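Local coordinates for protein CurD (Moorea producens 3L, PDB 5KP7) that probably works as a hydroxymethylglutaryl-CoA synthase of the thiolase-like superfamily and binds 4'-phosphopantetheine, at residues L410-Q413 and V418-K421. The protein carries 3 engineered substitutions. Numbering follows the deposited sequence.
Sequences LDYQ and VWKK
With CG of W419 turned anti to its own backbone N (chi1 -168°) and CG of Y412 lying beside the backbone N (chi1 -65°), the indole and the phenol ring meet in an offset aromatic stack. It illustrates how a surface loop can be packed against the helix that follows it: Y412 belongs to the loop after strand 408-409, W419 to helix 416-422, in the C-terminal part of this HMG-CoA synthase-like protein. The planes lie at 12°, with the tyrosine and six-membered indole ring centroids 4.4 Å apart. Because of the offset, the methylene also takes part: Y412 CB stands 3.6 Å from the centroid of that indole ring, a CH-pi contact over its face. Y72 adds an edge-to-face contact to W419, while the phenol OH is hydrogen-bonded to E441, tying the far end of the ring to strand 437-442. Flanking Y412 in sequence, D411 OD1 accepts from Q413 N (2.8 Å), an Asx turn whose donor comes from above the carboxylate plane. Q413, bent at chi2, sets its amide steeply against the pyrrole part of the indole, OE1 lying 3.4 Å from W419 CD1. The stack is closest where Y412 CD2 approaches W419 CH2, at 3.3 Å.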
loop_
_atom_site.group_PDB
_atom_site.type_symbol
_atom_site.label_atom_id
_atom_site.label_comp_id
_atom_site.label_asym_id
_atom_site.label_seq_id
_atom_site.Cartn_x
_atom_site.Cartn_y
_atom_site.Cartn_z
ATOM N N LEU A 410 14.015 16.859 -19.780
ATOM C CA LEU A 410 14.437 15.471 -19.574
ATOM C C LEU A 410 15.135 14.852 -20.799
ATOM O O LEU A 410 14.715 15.044 -21.941
ATOM C CB LEU A 410 13.257 14.576 -19.172
ATOM C CG LEU A 410 12.720 14.629 -17.739
ATOM C CD1 LEU A 410 13.809 14.282 -16.765
ATOM C CD2 LEU A 410 12.093 15.987 -17.421
ATOM N N ASP A 411 16.195 14.096 -20.522
ATOM C CA ASP A 411 16.816 13.217 -21.500
ATOM C C ASP A 411 16.165 11.829 -21.479
ATOM O O ASP A 411 16.424 10.997 -20.577
ATOM C CB ASP A 411 18.313 13.084 -21.238
ATOM C CG ASP A 411 19.018 12.215 -22.265
ATOM O OD1 ASP A 411 18.400 11.827 -23.294
ATOM O OD2 ASP A 411 20.224 11.894 -22.032
ATOM N N TYR A 412 15.339 11.582 -22.474
ATOM C CA TYR A 412 14.683 10.297 -22.618
ATOM C C TYR A 412 15.655 9.148 -22.875
ATOM O O TYR A 412 15.328 7.992 -22.617
ATOM C CB TYR A 412 13.657 10.323 -23.768
ATOM C CG TYR A 412 12.455 11.237 -23.615
ATOM C CD1 TYR A 412 11.987 11.674 -22.361
ATOM C CD2 TYR A 412 11.737 11.617 -24.738
ATOM C CE1 TYR A 412 10.856 12.472 -22.252
ATOM C CE2 TYR A 412 10.613 12.417 -24.628
ATOM C CZ TYR A 412 10.170 12.829 -23.400
ATOM O OH TYR A 412 9.050 13.623 -23.371
ATOM N N GLN A 413 16.850 9.469 -23.363
ATOM C CA GLN A 413 17.861 8.466 -23.635
ATOM C C GLN A 413 18.841 8.278 -22.485
ATOM O O GLN A 413 19.941 7.748 -22.689
ATOM C CB GLN A 413 18.603 8.850 -24.932
ATOM C CG GLN A 413 17.753 8.687 -26.173
ATOM C CD GLN A 413 17.236 7.275 -26.362
ATOM O OE1 GLN A 413 16.032 7.068 -26.458
ATOM N NE2 GLN A 413 18.113 6.327 -26.403
ATOM N N VAL A 418 15.626 1.096 -21.571
ATOM C CA VAL A 418 14.368 1.373 -20.895
ATOM C C VAL A 418 13.457 2.065 -21.883
ATOM O O VAL A 418 12.286 1.733 -21.957
ATOM C CB VAL A 418 14.528 2.249 -19.630
ATOM C CG1 VAL A 418 13.163 2.582 -19.026
ATOM C CG2 VAL A 418 15.413 1.561 -18.599
ATOM N N TRP A 419 13.993 3.005 -22.656
ATOM C CA TRP A 419 13.166 3.733 -23.597
ATOM C C TRP A 419 12.544 2.817 -24.648
ATOM O O TRP A 419 11.367 2.973 -24.989
ATOM C CB TRP A 419 13.952 4.858 -24.286
ATOM C CG TRP A 419 13.045 5.780 -25.015
ATOM C CD1 TRP A 419 12.854 5.850 -26.353
ATOM C CD2 TRP A 419 12.150 6.718 -24.430
ATOM N NE1 TRP A 419 11.940 6.814 -26.655
ATOM C CE2 TRP A 419 11.472 7.355 -25.490
ATOM C CE3 TRP A 419 11.873 7.104 -23.113
ATOM C CZ2 TRP A 419 10.537 8.355 -25.282
ATOM C CZ3 TRP A 419 10.939 8.095 -22.901
ATOM C CH2 TRP A 419 10.281 8.711 -23.984
ATOM N N LYS A 420 13.330 1.858 -25.130
ATOM C CA LYS A 420 12.851 0.904 -26.136
ATOM C C LYS A 420 11.604 0.147 -25.656
ATOM O O LYS A 420 10.742 -0.167 -26.468
ATOM C CB LYS A 420 13.972 -0.054 -26.572
ATOM C CG LYS A 420 13.750 -0.651 -27.944
ATOM C CD LYS A 420 14.947 -1.466 -28.390
ATOM C CE LYS A 420 14.626 -2.252 -29.654
ATOM N NZ LYS A 420 15.636 -3.306 -29.900
ATOM N N LYS A 421 11.499 -0.106 -24.349
ATOM C CA LYS A 421 10.311 -0.727 -23.743
ATOM C C LYS A 421 9.078 0.198 -23.684
ATOM O O LYS A 421 7.955 -0.289 -23.752
ATOM C CB LYS A 421 10.618 -1.215 -22.316
ATOM C CG LYS A 421 11.526 -2.435 -22.226
ATOM C CD LYS A 421 10.747 -3.707 -22.507
ATOM C CE LYS A 421 11.351 -4.907 -21.816
ATOM N NZ LYS A 421 10.415 -6.041 -21.941
#